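Long-range contacts in activator of Hsp90 ATPase homologue 1/2-like C-terminal domain-containing protein (Mycobacterium smegmatis, PDB 3UID), which probably acts as a toxin, being the structural homologue of Mycobacterium tuberculosis Rv2035, a type II toxin of the hypoxic response, on an SRPBCC-superfamily fold: residues Thr12-Ile17 with Val127-Ser132; Asp105-Thr110 with Ala133-Gln138. All coordinates share one frame; numbering follows the deposited sequence.

Contact 1: residues Thr12-Ile17 with Val127-Ser132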
# COMPACT_ATOMS: atom_id res chain seq x y z
N THR A 12 -14.65 -10.80 8.56
CA THR A 12 -14.83 -9.40 8.16
C THR A 12 -14.40 -9.14 6.71
O THR A 12 -14.48 -8.00 6.23
CB THR A 12 -14.04 -8.45 9.08
OG1 THR A 12 -12.70 -8.93 9.22
CG2 THR A 12 -14.68 -8.41 10.46
N LEU A 13 -13.94 -10.18 6.03
CA LEU A 13 -13.40 -10.05 4.68
C LEU A 13 -12.29 -9.01 4.65
O LEU A 13 -12.20 -8.20 3.73
CB LEU A 13 -14.51 -9.66 3.70
CG LEU A 13 -15.69 -10.62 3.63
CD1 LEU A 13 -16.73 -10.11 2.65
CD2 LEU A 13 -15.23 -12.03 3.26
N THR A 14 -11.42 -9.04 5.66
CA THR A 14 -10.31 -8.11 5.73
C THR A 14 -8.96 -8.79 5.63
O THR A 14 -8.79 -9.93 6.09
CB THR A 14 -10.32 -7.23 7.00
OG1 THR A 14 -10.36 -8.07 8.17
CG2 THR A 14 -11.54 -6.31 7.00
N LEU A 15 -8.02 -8.10 5.01
CA LEU A 15 -6.61 -8.47 5.07
C LEU A 15 -5.85 -7.33 5.74
O LEU A 15 -5.83 -6.21 5.24
CB LEU A 15 -6.04 -8.74 3.68
CG LEU A 15 -4.52 -8.93 3.63
CD1 LEU A 15 -4.11 -10.19 4.38
CD2 LEU A 15 -4.05 -9.00 2.19
N THR A 16 -5.27 -7.62 6.90
CA THR A 16 -4.57 -6.61 7.69
C THR A 16 -3.10 -6.97 7.78
O THR A 16 -2.74 -8.09 8.16
CB THR A 16 -5.18 -6.49 9.09
OG1 THR A 16 -6.55 -6.10 8.97
CG2 THR A 16 -4.45 -5.43 9.89
N ILE A 17 -2.25 -6.03 7.37
CA ILE A 17 -0.82 -6.19 7.52
C ILE A 17 -0.33 -5.15 8.52
O ILE A 17 -0.71 -3.97 8.46
CB ILE A 17 -0.11 -6.04 6.17
CG1 ILE A 17 -0.62 -7.12 5.21
CG2 ILE A 17 1.40 -6.13 6.36
CD1 ILE A 17 0.20 -7.30 3.96
N VAL A 127 -5.27 -1.91 6.64
CA VAL A 127 -6.47 -2.74 6.65
C VAL A 127 -7.22 -2.60 5.33
O VAL A 127 -7.70 -1.52 5.00
CB VAL A 127 -7.44 -2.36 7.79
CG1 VAL A 127 -8.68 -3.26 7.77
CG2 VAL A 127 -6.75 -2.42 9.16
N GLY A 128 -7.33 -3.71 4.61
CA GLY A 128 -8.06 -3.77 3.35
C GLY A 128 -9.33 -4.58 3.53
O GLY A 128 -9.27 -5.70 4.03
N THR A 129 -10.46 -4.01 3.10
CA THR A 129 -11.76 -4.64 3.26
C THR A 129 -12.30 -4.96 1.88
O THR A 129 -12.35 -4.08 1.01
CB THR A 129 -12.73 -3.72 4.00
OG1 THR A 129 -12.21 -3.38 5.29
CG2 THR A 129 -14.10 -4.40 4.17
N TYR A 130 -12.73 -6.21 1.68
CA TYR A 130 -13.09 -6.70 0.35
C TYR A 130 -14.58 -7.00 0.21
O TYR A 130 -15.28 -7.24 1.20
CB TYR A 130 -12.23 -7.92 0.02
CG TYR A 130 -10.79 -7.56 -0.18
CD1 TYR A 130 -10.26 -7.40 -1.46
CD2 TYR A 130 -9.95 -7.31 0.91
CE1 TYR A 130 -8.94 -7.04 -1.64
CE2 TYR A 130 -8.63 -6.95 0.73
CZ TYR A 130 -8.14 -6.81 -0.54
OH TYR A 130 -6.82 -6.45 -0.73
N ALA A 131 -15.08 -6.98 -1.03
CA ALA A 131 -16.52 -7.11 -1.28
C ALA A 131 -17.05 -8.50 -1.01
O ALA A 131 -18.23 -8.68 -0.70
CB ALA A 131 -16.85 -6.70 -2.69
N SER A 132 -16.18 -9.49 -1.16
CA SER A 132 -16.56 -10.89 -1.01
C SER A 132 -15.36 -11.79 -0.76
O SER A 132 -14.21 -11.41 -1.03
CB SER A 132 -17.29 -11.38 -2.26
OG SER A 132 -16.40 -11.44 -3.37

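Contact 2: residues Asp105-Thr110 with Ala133-Gln138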
# COMPACT_ATOMS: atom_id res chain seq x y z
N ASP A 105 -12.84 -7.97 -13.44
CA ASP A 105 -14.22 -8.06 -12.98
C ASP A 105 -14.32 -7.88 -11.47
O ASP A 105 -15.35 -8.17 -10.87
CB ASP A 105 -14.86 -9.38 -13.43
CG ASP A 105 -14.19 -10.60 -12.84
OD1 ASP A 105 -13.15 -10.46 -12.16
OD2 ASP A 105 -14.70 -11.72 -13.08
N LEU A 106 -13.25 -7.39 -10.86
CA LEU A 106 -13.20 -7.22 -9.41
C LEU A 106 -13.71 -5.84 -8.99
O LEU A 106 -13.37 -4.84 -9.62
CB LEU A 106 -11.77 -7.39 -8.91
CG LEU A 106 -11.14 -8.77 -9.09
CD1 LEU A 106 -9.65 -8.71 -8.74
CD2 LEU A 106 -11.85 -9.83 -8.24
N PRO A 107 -14.50 -5.79 -7.91
CA PRO A 107 -14.86 -4.49 -7.34
C PRO A 107 -13.68 -3.89 -6.60
O PRO A 107 -12.70 -4.59 -6.33
CB PRO A 107 -15.96 -4.84 -6.34
CG PRO A 107 -15.65 -6.27 -5.93
CD PRO A 107 -15.05 -6.92 -7.15
N VAL A 108 -13.76 -2.60 -6.26
CA VAL A 108 -12.69 -1.99 -5.47
C VAL A 108 -12.66 -2.58 -4.06
O VAL A 108 -13.64 -3.14 -3.58
CB VAL A 108 -12.85 -0.45 -5.37
CG1 VAL A 108 -12.82 0.20 -6.76
CG2 VAL A 108 -14.13 -0.06 -4.61
N SER A 109 -11.51 -2.45 -3.40
CA SER A 109 -11.39 -2.71 -1.98
C SER A 109 -11.40 -1.36 -1.28
O SER A 109 -11.12 -0.33 -1.91
CB SER A 109 -10.09 -3.47 -1.69
OG SER A 109 -8.95 -2.72 -2.11
N THR A 110 -11.78 -1.35 -0.00
CA THR A 110 -11.71 -0.14 0.81
C THR A 110 -10.55 -0.31 1.79
O THR A 110 -10.32 -1.39 2.32
CB THR A 110 -13.03 0.11 1.57
OG1 THR A 110 -13.18 -0.85 2.62
CG2 THR A 110 -14.20 0.00 0.63
N ALA A 133 -15.63 -12.98 -0.26
CA ALA A 133 -14.57 -13.95 -0.03
C ALA A 133 -13.88 -14.29 -1.34
O ALA A 133 -12.65 -14.43 -1.39
CB ALA A 133 -15.14 -15.20 0.61
N GLU A 134 -14.66 -14.41 -2.41
CA GLU A 134 -14.11 -14.73 -3.73
C GLU A 134 -13.16 -13.64 -4.23
O GLU A 134 -12.08 -13.94 -4.74
CB GLU A 134 -15.23 -14.98 -4.75
CG GLU A 134 -16.61 -14.47 -4.33
CD GLU A 134 -17.33 -15.42 -3.37
OE1 GLU A 134 -17.50 -15.06 -2.19
OE2 GLU A 134 -17.73 -16.52 -3.80
N ALA A 135 -13.56 -12.38 -4.09
CA ALA A 135 -12.71 -11.27 -4.49
C ALA A 135 -11.40 -11.28 -3.71
O ALA A 135 -10.32 -11.18 -4.28
CB ALA A 135 -13.43 -9.95 -4.29
N LEU A 136 -11.51 -11.41 -2.39
CA LEU A 136 -10.32 -11.41 -1.54
C LEU A 136 -9.40 -12.56 -1.93
O LEU A 136 -8.18 -12.39 -2.02
CB LEU A 136 -10.73 -11.50 -0.07
CG LEU A 136 -9.60 -11.47 0.97
CD1 LEU A 136 -8.52 -10.49 0.54
CD2 LEU A 136 -10.16 -11.10 2.33
N GLN A 137 -9.96 -13.74 -2.15
CA GLN A 137 -9.15 -14.90 -2.50
C GLN A 137 -8.39 -14.64 -3.80
O GLN A 137 -7.22 -15.00 -3.91
CB GLN A 137 -10.02 -16.15 -2.64
CG GLN A 137 -9.21 -17.42 -2.82
CD GLN A 137 -8.17 -17.59 -1.73
OE1 GLN A 137 -8.50 -17.63 -0.55
NE2 GLN A 137 -6.91 -17.67 -2.13
N GLN A 138 -9.05 -14.01 -4.76
CA GLN A 138 -8.41 -13.77 -6.05
C GLN A 138 -7.24 -12.79 -5.92
O GLN A 138 -6.21 -12.95 -6.57
CB GLN A 138 -9.42 -13.28 -7.09
CG GLN A 138 -8.84 -13.21 -8.50
CD GLN A 138 -9.85 -12.78 -9.54
OE1 GLN A 138 -11.05 -12.99 -9.37
NE2 GLN A 138 -9.37 -12.17 -10.61

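Contact 1: residues Thr12-Ile17 with Val127-Ser132
L15 and G128 form the hydrogen-bonded pair of this antiparallel join: L15 N donates to G128 O (2.9 Å) in the carbonyl plane, and G128 N returns a bond to L15 O (3.0 Å), tilted from that carbonyl's plane. Two residues along each chain, Y130 N reaches L13 O (2.9 Å); the same oxygen lies in plane at the edge of the Y130 ring. On the face carrying T14, T16, V127 and T129, side chains run side by side in non-hydrogen-bonded pairs: T14 CG2 meets T129 OG1 (3.5 Å), and T16 OG1 sits 3.7 Å from V127 CG2. On the other face, L15 CB approaches the Y130 ring obliquely. L13, in the left-handed backbone region (phi 55°), forms a G1 bulge with T14 opposite D9 and sends CD1 to S132 CA (3.7 Å). T14 OG1 stands between its backbone N and carbonyl carbon (chi1 55°), hydrogen-bonded to T12 OG1 (2.7 Å), leaving CG2 to face T129. Farther out, L15 packs on V144, I145 and L140, while S132 OG caps A135 N. The join thus rests on main-chain bonds, with threonines and V127 on one face, and L15 and the Y130 ring toward the helices on the other.

Contact 2: residues Asp105-Thr110 with Ala133-Gln138
L106 lays its isobutyl group over the side-chain amide of Q138, crossing it obliquely with both methyls on the same side of the amide plane. CD2 is nearer the carbonyl, 3.4 Å from Q138 OE1, and CD1 is nearer the nitrogen, 3.9 Å from Q138 NE2. The touch is van der Waals contact between methyl groups and a flat polar group, and no hydrogen bond links the two segments. The glutamine reaches this place by stretching out: CG stands opposite its main-chain nitrogen (chi1 -172°), and the chain runs on extended (chi2 177°), carrying the amide well off the helix.

CD2 of L106 also rests on A135, 4.1 Å from its CA and 4.3 Å from its CB. A135 and Q138 stand three residues apart, so they share one side of the helix, and the leucine bridges them. P107 adds a looser touch, its CD 4.5 Å from A135 CB. D105, next to L106, stays farther off, its OD1 4.3 Å from Q138 OE1, with no bond between these two oxygens.

Neighbouring groups place the loop and the start of the helix. T104 OG1 accepts the main-chain N-H of L106, whose side chain also touches F95 of strand 88-96, and P107 leans on A131. A135 N is capped by S132 OG, while L136 turns from this loop toward Y130.

The first turns of helix 133-141 thus pack lightly against the loop leading into strand 109-118, an interior strand of the antiparallel sheet. This is peripheral packing in the Bet v 1-like fold of the SRPBCC superfamily, where the sheet curves against the long C-terminal helix, here 144-158.

Both contacts lie near the surface on the same side of the chain's centre, about 9 Å apart between centres, and they meet where the interior strands 121-129 and 109-118 run side by side. Contact 1 joins two strands through regular main-chain bonding, whereas contact 2 sets a loop against a helix with apolar touches and one amide, and buries less area. They meet directly: T129 N probably donates to T110 O, the CD2 of Y130 packs on L136, and A131 packs on P107. Segment 127-132 leads straight into helix 133-141, so contact 1 ends at S132, the N-cap of the helix in contact 2.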